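Local coordinates for DUF5638 domain-containing protein (Legionella pneumophila subsp. pneumophila, PDB 5L1A) that is of unknown function but probably works at a membrane, its all-helical DUF5638 domain forming the N-terminal part of a longer protein, at residues L10-L15 against A49-E54; F45-F50 against E64-F69. All blocks are in the same frame, centred on the assembly; numbering follows the deposited sequence.

How the contacts relate
Contacts 1 and 2 lie side by side, their centres about 8 Å apart, and both use helix 33-51, with Ala49 and Phe50 common to the two. In chain order the segments are 10-15, 45-50 overlapping 49-54, and 64-69, so the C-terminal end of helix 33-51 meets helix 8-25 in contact 1 and helix 56-77 in contact 2. The third pairing is made directly: a salt bridge joins Arg14 NH1 to Glu67 OE2 at 2.9 Å, and Leu15 packs on Tyr66. The three helices therefore pack on one another in this part of the domain, and in contact 2, near the centre of the chain, Tyr46 also touches helix 97-110.

Contact 1: residues L10-L15 against A49-E54; sequences LLEKRL and AFNKTE
Phe50 lays its ring against helix 8-25, where it overlaps Leu11, Glu12 and Leu15, and it accounts for half of the 198 Å² buried between the two segments. Leu15 covers one face: its CG stands over the ring, and its CD1 reaches the inner end, 3.5 Å from Phe50 CD2. Leu11, one turn earlier, meets the far end of the ring. Its CB approaches Phe50 CE1 obliquely at 3.7 Å, while its CD2 lies in the ring plane at the edge, 4.0 Å from that same CE1; the two side chains cross at roughly a right angle. With CG of Phe50 anti to the backbone N (chi1 173°), the ring extends toward helix 8-25 and lies along Leu15 and Leu11.

Glu12 comes in obliquely near the rim, on the same side of the ring as Leu15, its OE1 3.5 Å from Phe50 CE2. A bend at chi2 (68°) brings the carboxylate nearer to the partner segment, tilted 63° to the ring. A water lies 2.7 Å from Glu12 OE1 and close to Asn51 OD1, but a bridge through it is doubtful.

No direct hydrogen bond crosses the contact. Thr53 turns back on Phe50, whose carbonyl O receives Thr53 N at 3.1 Å; Thr53 OG1 also approaches this oxygen, but so closely that the detail is doubtful. Tyr5 OH is hydrogen-bonded to the same OG1. The Phe50 ring thus packs between helices 8-25 and 33-51, and also touches Val63 of helix 56-77 and Pro3 and Tyr5 of the N-terminal loop.

Contact 2: residues F45-F50 against E64-F69; sequences FYNSAF and EEYENF. With I3C (5-amino-2,4,6-triiodobenzene-1,3-dicarboxylic acid), chain E; I3C (5-amino-2,4,6-triiodobenzene-1,3-dicarboxylic acid), chain B.
Tyr46 supplies the largest buried surface, and its ring lies flat on that of Tyr66 as an offset stack, with centroids 4.4 Å apart and planes only 7° from parallel. The overlap is displaced so that Tyr46 CB sits over the Tyr66 ring as a CH-pi contact, 3.6 Å from its centroid, while Tyr66 CA faces the Tyr46 ring in return. Phe45 CD2 covers the opposite face of Tyr46, which is thus sandwiched between its own neighbour in sequence and the partner helix. Farther out, Tyr46 OH comes to 3.4 Å from Phe69 CB, and the two rings meet obliquely.

Glu65 approaches Tyr46 at the ring edge: its CD lies near the ring plane, 3.7 Å from Tyr46 CE1, with the carboxylate turned 84° to the ring. The chain is extended from a CG anti to the backbone N, which carries OE1 to the bound triiodo compound of chain E, whose N13 donates a hydrogen bond of 3.1 Å. Ala49 CB lines the same pocket, and the chain B molecule rests against Glu65 CG. Such iodinated acids are widely used for phasing, so these sites need not reflect a natural ligand.

The polar end of Tyr66 is held by Asp19 OD1, and Asn47 ND2 bonds to Lys43 O and Asp19 OD2. Ile103 of helix 97-110 also touches Tyr46. With segment axes 10.4 Å apart at 166°, this is an antiparallel helix pair, its interface filled by an aromatic cluster of Tyr46, Tyr66 and Phe69 within an all-helical bundle.

Contact 1: residues L10-L15 against A49-E54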
loop_
_atom_site.group_PDB
_atom_site.type_symbol
_atom_site.label_atom_id
_atom_site.label_comp_id
_atom_site.label_asym_id
_atom_site.label_seq_id
_atom_site.Cartn_x
_atom_site.Cartn_y
_atom_site.Cartn_z
ATOM N N LEU A 10 5.055 17.144 2.899
ATOM C CA LEU A 10 3.723 16.954 3.461
ATOM C C LEU A 10 3.115 15.638 2.998
ATOM O O LEU A 10 2.454 14.941 3.777
ATOM C CB LEU A 10 2.824 18.128 3.083
ATOM C CG LEU A 10 3.353 19.476 3.571
ATOM C CD1 LEU A 10 2.496 20.617 3.053
ATOM C CD2 LEU A 10 3.419 19.490 5.089
ATOM N N LEU A 11 3.331 15.278 1.734
ATOM C CA LEU A 11 2.869 13.986 1.244
ATOM C C LEU A 11 3.637 12.840 1.887
ATOM O O LEU A 11 3.082 11.750 2.074
ATOM C CB LEU A 11 3.001 13.929 -0.276
ATOM C CG LEU A 11 1.815 14.399 -1.121
ATOM C CD1 LEU A 11 1.220 15.696 -0.597
ATOM C CD2 LEU A 11 2.249 14.559 -2.569
ATOM N N GLU A 12 4.907 13.065 2.230
ATOM C CA GLU A 12 5.698 12.031 2.885
ATOM C C GLU A 12 5.143 11.684 4.262
ATOM O O GLU A 12 5.170 10.516 4.663
ATOM C CB GLU A 12 7.152 12.481 2.992
ATOM C CG GLU A 12 8.074 11.488 3.686
ATOM C CD GLU A 12 8.279 10.219 2.882
ATOM O OE1 GLU A 12 8.237 10.290 1.636
ATOM O OE2 GLU A 12 8.479 9.152 3.498
ATOM N N LYS A 13 4.626 12.677 4.991
ATOM C CA LYS A 13 4.058 12.414 6.308
ATOM C C LYS A 13 2.886 11.444 6.229
ATOM O O LYS A 13 2.635 10.698 7.181
ATOM C CB LYS A 13 3.627 13.726 6.968
ATOM C CG LYS A 13 4.783 14.666 7.301
ATOM C CD LYS A 13 4.296 15.922 8.016
ATOM C CE LYS A 13 5.458 16.770 8.526
ATOM N NZ LYS A 13 6.287 17.337 7.423
ATOM N N ARG A 14 2.164 11.431 5.108
ATOM C CA ARG A 14 1.076 10.474 4.952
ATOM C C ARG A 14 1.576 9.108 4.504
ATOM O O ARG A 14 0.929 8.096 4.792
ATOM C CB ARG A 14 0.038 11.009 3.969
ATOM C CG ARG A 14 -0.801 12.139 4.537
ATOM C CD ARG A 14 -2.132 12.236 3.821
ATOM N NE ARG A 14 -2.054 13.056 2.620
ATOM C CZ ARG A 14 -2.872 12.939 1.581
ATOM N NH1 ARG A 14 -3.824 12.019 1.580
ATOM N NH2 ARG A 14 -2.727 13.737 0.538
ATOM N N LEU A 15 2.709 9.058 3.799
ATOM C CA LEU A 15 3.339 7.772 3.511
ATOM C C LEU A 15 3.702 7.043 4.796
ATOM O O LEU A 15 3.518 5.824 4.902
ATOM C CB LEU A 15 4.591 7.969 2.657
ATOM C CG LEU A 15 4.544 7.788 1.141
ATOM C CD1 LEU A 15 5.963 7.674 0.618
ATOM C CD2 LEU A 15 3.740 6.567 0.748
ATOM N N ALA A 49 7.322 3.775 -5.318
ATOM C CA ALA A 49 6.505 4.415 -6.343
ATOM C C ALA A 49 6.356 5.906 -6.079
ATOM O O ALA A 49 6.313 6.704 -7.021
ATOM C CB ALA A 49 5.134 3.744 -6.425
ATOM N N PHE A 50 6.281 6.303 -4.805
ATOM C CA PHE A 50 6.184 7.725 -4.487
ATOM C C PHE A 50 7.498 8.445 -4.762
ATOM O O PHE A 50 7.499 9.575 -5.262
ATOM C CB PHE A 50 5.763 7.920 -3.030
ATOM C CG PHE A 50 5.809 9.354 -2.573
ATOM C CD1 PHE A 50 4.738 10.201 -2.802
ATOM C CD2 PHE A 50 6.925 9.855 -1.918
ATOM C CE1 PHE A 50 4.777 11.516 -2.388
ATOM C CE2 PHE A 50 6.968 11.167 -1.502
ATOM C CZ PHE A 50 5.891 12.000 -1.737
ATOM N N ASN A 51 8.627 7.809 -4.437
ATOM C CA ASN A 51 9.928 8.429 -4.653
ATOM C C ASN A 51 10.251 8.614 -6.128
ATOM O O ASN A 51 11.130 9.414 -6.460
ATOM C CB ASN A 51 11.029 7.598 -3.994
ATOM C CG ASN A 51 10.867 7.497 -2.495
ATOM O OD1 ASN A 51 10.285 8.373 -1.856
ATOM N ND2 ASN A 51 11.392 6.421 -1.920
ATOM N N LYS A 52 9.582 7.884 -7.017
ATOM C CA LYS A 52 9.788 8.062 -8.446
ATOM C C LYS A 52 8.909 9.154 -9.037
ATOM O O LYS A 52 9.136 9.552 -10.183
ATOM C CB LYS A 52 9.539 6.745 -9.189
ATOM C CG LYS A 52 10.575 5.666 -8.911
ATOM C CD LYS A 52 10.212 4.350 -9.592
ATOM C CE LYS A 52 8.885 3.808 -9.080
ATOM N NZ LYS A 52 8.581 2.446 -9.601
ATOM N N THR A 53 7.916 9.639 -8.294
ATOM C CA THR A 53 7.074 10.713 -8.797
ATOM C C THR A 53 7.896 11.985 -8.973
ATOM O O THR A 53 8.874 12.224 -8.260
ATOM C CB THR A 53 5.896 10.969 -7.854
ATOM O OG1 THR A 53 6.379 11.429 -6.587
ATOM C CG2 THR A 53 5.092 9.697 -7.651
ATOM N N GLU A 54 7.496 12.800 -9.945
ATOM C CA GLU A 54 8.231 14.011 -10.279
ATOM C C GLU A 54 7.385 15.272 -10.192
ATOM O O GLU A 54 7.925 16.372 -10.360
ATOM C CB GLU A 54 8.832 13.890 -11.684
ATOM C CG GLU A 54 9.577 12.587 -11.902
ATOM C CD GLU A 54 10.377 12.579 -13.181
ATOM O OE1 GLU A 54 11.149 13.535 -13.407
ATOM O OE2 GLU A 54 10.225 11.619 -13.966
HETATM O O HOH W 1 10.370 9.282 0.401
#

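Contact 2: residues F45-F50 against E64-F69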
loop_
_atom_site.group_PDB
_atom_site.type_symbol
_atom_site.label_atom_id
_atom_site.label_comp_id
_atom_site.label_asym_id
_atom_site.label_seq_id
_atom_site.Cartn_x
_atom_site.Cartn_y
_atom_site.Cartn_z
ATOM N N PHE A 45 6.934 -1.356 -2.345
ATOM C CA PHE A 45 6.223 -1.031 -3.580
ATOM C C PHE A 45 5.667 0.392 -3.554
ATOM O O PHE A 45 5.820 1.145 -4.521
ATOM C CB PHE A 45 5.099 -2.042 -3.819
ATOM C CG PHE A 45 4.167 -1.663 -4.935
ATOM C CD1 PHE A 45 4.506 -1.910 -6.250
ATOM C CD2 PHE A 45 2.946 -1.062 -4.666
ATOM C CE1 PHE A 45 3.650 -1.561 -7.277
ATOM C CE2 PHE A 45 2.087 -0.711 -5.693
ATOM C CZ PHE A 45 2.441 -0.962 -6.997
ATOM N N TYR A 46 5.010 0.776 -2.462
ATOM C CA TYR A 46 4.370 2.086 -2.432
ATOM C C TYR A 46 5.373 3.200 -2.167
ATOM O O TYR A 46 5.288 4.270 -2.779
ATOM C CB TYR A 46 3.255 2.106 -1.388
ATOM C CG TYR A 46 2.058 1.287 -1.788
ATOM C CD1 TYR A 46 1.168 1.749 -2.747
ATOM C CD2 TYR A 46 1.818 0.049 -1.213
ATOM C CE1 TYR A 46 0.067 0.998 -3.121
ATOM C CE2 TYR A 46 0.719 -0.709 -1.577
ATOM C CZ TYR A 46 -0.153 -0.230 -2.530
ATOM O OH TYR A 46 -1.245 -0.984 -2.898
ATOM N N ASN A 47 6.327 2.969 -1.265
ATOM C CA ASN A 47 7.352 3.973 -1.005
ATOM C C ASN A 47 8.212 4.229 -2.237
ATOM O O ASN A 47 8.490 5.387 -2.571
ATOM C CB ASN A 47 8.210 3.548 0.186
ATOM C CG ASN A 47 7.569 3.903 1.519
ATOM O OD1 ASN A 47 7.744 5.012 2.022
ATOM N ND2 ASN A 47 6.823 2.966 2.093
ATOM N N SER A 48 8.636 3.168 -2.935
ATOM C CA SER A 48 9.427 3.363 -4.147
ATOM C C SER A 48 8.625 4.056 -5.234
ATOM O O SER A 48 9.182 4.842 -6.007
ATOM C CB SER A 48 9.955 2.028 -4.676
ATOM O OG SER A 48 10.780 1.379 -3.725
ATOM N N ALA A 49 7.322 3.775 -5.318
ATOM C CA ALA A 49 6.505 4.415 -6.343
ATOM C C ALA A 49 6.356 5.906 -6.079
ATOM O O ALA A 49 6.313 6.704 -7.021
ATOM C CB ALA A 49 5.134 3.744 -6.425
ATOM N N PHE A 50 6.281 6.303 -4.805
ATOM C CA PHE A 50 6.184 7.725 -4.487
ATOM C C PHE A 50 7.498 8.445 -4.762
ATOM O O PHE A 50 7.499 9.575 -5.262
ATOM C CB PHE A 50 5.763 7.920 -3.030
ATOM C CG PHE A 50 5.809 9.354 -2.573
ATOM C CD1 PHE A 50 4.738 10.201 -2.802
ATOM C CD2 PHE A 50 6.925 9.855 -1.918
ATOM C CE1 PHE A 50 4.777 11.516 -2.388
ATOM C CE2 PHE A 50 6.968 11.167 -1.502
ATOM C CZ PHE A 50 5.891 12.000 -1.737
ATOM N N GLU A 64 -2.629 8.441 -2.159
ATOM C CA GLU A 64 -4.023 8.017 -2.075
ATOM C C GLU A 64 -4.166 6.522 -2.334
ATOM O O GLU A 64 -4.984 5.851 -1.695
ATOM C CB GLU A 64 -4.875 8.816 -3.061
ATOM C CG GLU A 64 -5.059 10.268 -2.672
ATOM C CD GLU A 64 -5.719 11.090 -3.763
ATOM O OE1 GLU A 64 -5.894 10.571 -4.886
ATOM O OE2 GLU A 64 -6.063 12.260 -3.496
ATOM N N GLU A 65 -3.382 5.982 -3.271
ATOM C CA GLU A 65 -3.473 4.558 -3.573
ATOM C C GLU A 65 -3.010 3.716 -2.392
ATOM O O GLU A 65 -3.607 2.677 -2.090
ATOM C CB GLU A 65 -2.655 4.231 -4.822
ATOM C CG GLU A 65 -2.761 2.786 -5.271
ATOM C CD GLU A 65 -1.598 2.366 -6.147
ATOM O OE1 GLU A 65 -0.570 3.074 -6.138
ATOM O OE2 GLU A 65 -1.708 1.330 -6.839
ATOM N N TYR A 66 -1.946 4.151 -1.716
ATOM C CA TYR A 66 -1.484 3.466 -0.513
ATOM C C TYR A 66 -2.529 3.541 0.596
ATOM O O TYR A 66 -2.732 2.573 1.341
ATOM C CB TYR A 66 -0.162 4.085 -0.058
ATOM C CG TYR A 66 0.684 3.236 0.860
ATOM C CD1 TYR A 66 0.318 1.937 1.194
ATOM C CD2 TYR A 66 1.858 3.743 1.400
ATOM C CE1 TYR A 66 1.105 1.169 2.040
ATOM C CE2 TYR A 66 2.649 2.988 2.241
ATOM C CZ TYR A 66 2.270 1.704 2.561
ATOM O OH TYR A 66 3.063 0.959 3.403
ATOM N N GLU A 67 -3.209 4.682 0.713
ATOM C CA GLU A 67 -4.214 4.842 1.761
ATOM C C GLU A 67 -5.419 3.941 1.526
ATOM O O GLU A 67 -5.944 3.341 2.472
ATOM C CB GLU A 67 -4.643 6.305 1.848
ATOM C CG GLU A 67 -3.587 7.197 2.448
ATOM C CD GLU A 67 -3.790 8.651 2.103
ATOM O OE1 GLU A 67 -4.572 8.946 1.177
ATOM O OE2 GLU A 67 -3.164 9.502 2.762
ATOM N N ASN A 68 -5.880 3.843 0.277
ATOM C CA ASN A 68 -6.974 2.928 -0.033
ATOM C C ASN A 68 -6.568 1.484 0.225
ATOM O O ASN A 68 -7.379 0.680 0.700
ATOM C CB ASN A 68 -7.421 3.103 -1.486
ATOM C CG ASN A 68 -8.058 4.456 -1.745
ATOM O OD1 ASN A 68 -8.738 5.012 -0.883
ATOM N ND2 ASN A 68 -7.840 4.990 -2.942
ATOM N N PHE A 69 -5.315 1.136 -0.080
ATOM C CA PHE A 69 -4.832 -0.209 0.218
ATOM C C PHE A 69 -4.872 -0.489 1.715
ATOM O O PHE A 69 -5.249 -1.588 2.137
ATOM C CB PHE A 69 -3.413 -0.391 -0.327
ATOM C CG PHE A 69 -2.721 -1.631 0.174
ATOM C CD1 PHE A 69 -2.953 -2.861 -0.419
ATOM C CD2 PHE A 69 -1.825 -1.563 1.235
ATOM C CE1 PHE A 69 -2.311 -4.004 0.041
ATOM C CE2 PHE A 69 -1.184 -2.701 1.698
ATOM C CZ PHE A 69 -1.425 -3.921 1.097
HETATM I I3 I3C E . -0.794 5.008 -8.625
HETATM I I2 I3C E . 4.454 1.639 -9.341
HETATM I I1 I3C E . 1.228 3.499 -14.223
HETATM O O8 I3C E . -0.556 5.996 -12.261
HETATM O O9 I3C E . -1.768 4.189 -12.054
HETATM C C10 I3C E . 3.640 2.027 -12.437
HETATM N N13 I3C E . 1.960 3.283 -7.862
HETATM C C1 I3C E . 0.476 4.094 -11.285
HETATM C C6 I3C E . 0.639 4.048 -9.809
HETATM C C5 I3C E . 1.803 3.331 -9.208
HETATM C C4 I3C E . 2.796 2.663 -10.096
HETATM C C3 I3C E . 2.630 2.714 -11.566
HETATM C C2 I3C E . 1.471 3.425 -12.156
HETATM C C7 I3C E . -0.691 4.807 -11.904
HETATM O O11 I3C E . 3.497 0.806 -12.666
HETATM O O12 I3C E . 4.597 2.682 -12.903
HETATM I I3 I3C B . -9.933 6.839 -9.789
HETATM I I2 I3C B . -9.686 2.090 -5.903
HETATM I I1 I3C B . -4.518 4.232 -8.426
HETATM O O8 I3C B . -6.292 7.412 -9.375
HETATM O O9 I3C B . -6.483 5.991 -11.033
HETATM C C10 I3C B . -6.460 2.336 -6.582
HETATM N N13 I3C B . -10.872 4.494 -7.716
HETATM C C1 I3C B . -7.363 5.350 -8.934
HETATM C C6 I3C B . -8.833 5.403 -8.765
HETATM C C5 I3C B . -9.527 4.448 -7.875
HETATM C C4 I3C B . -8.728 3.438 -7.157
HETATM C C3 I3C B . -7.261 3.369 -7.313
HETATM C C2 I3C B . -6.585 4.329 -8.204
HETATM C C7 I3C B . -6.668 6.316 -9.841
HETATM O O11 I3C B . -6.105 2.574 -5.409
HETATM O O12 I3C B . -6.174 1.267 -7.169
#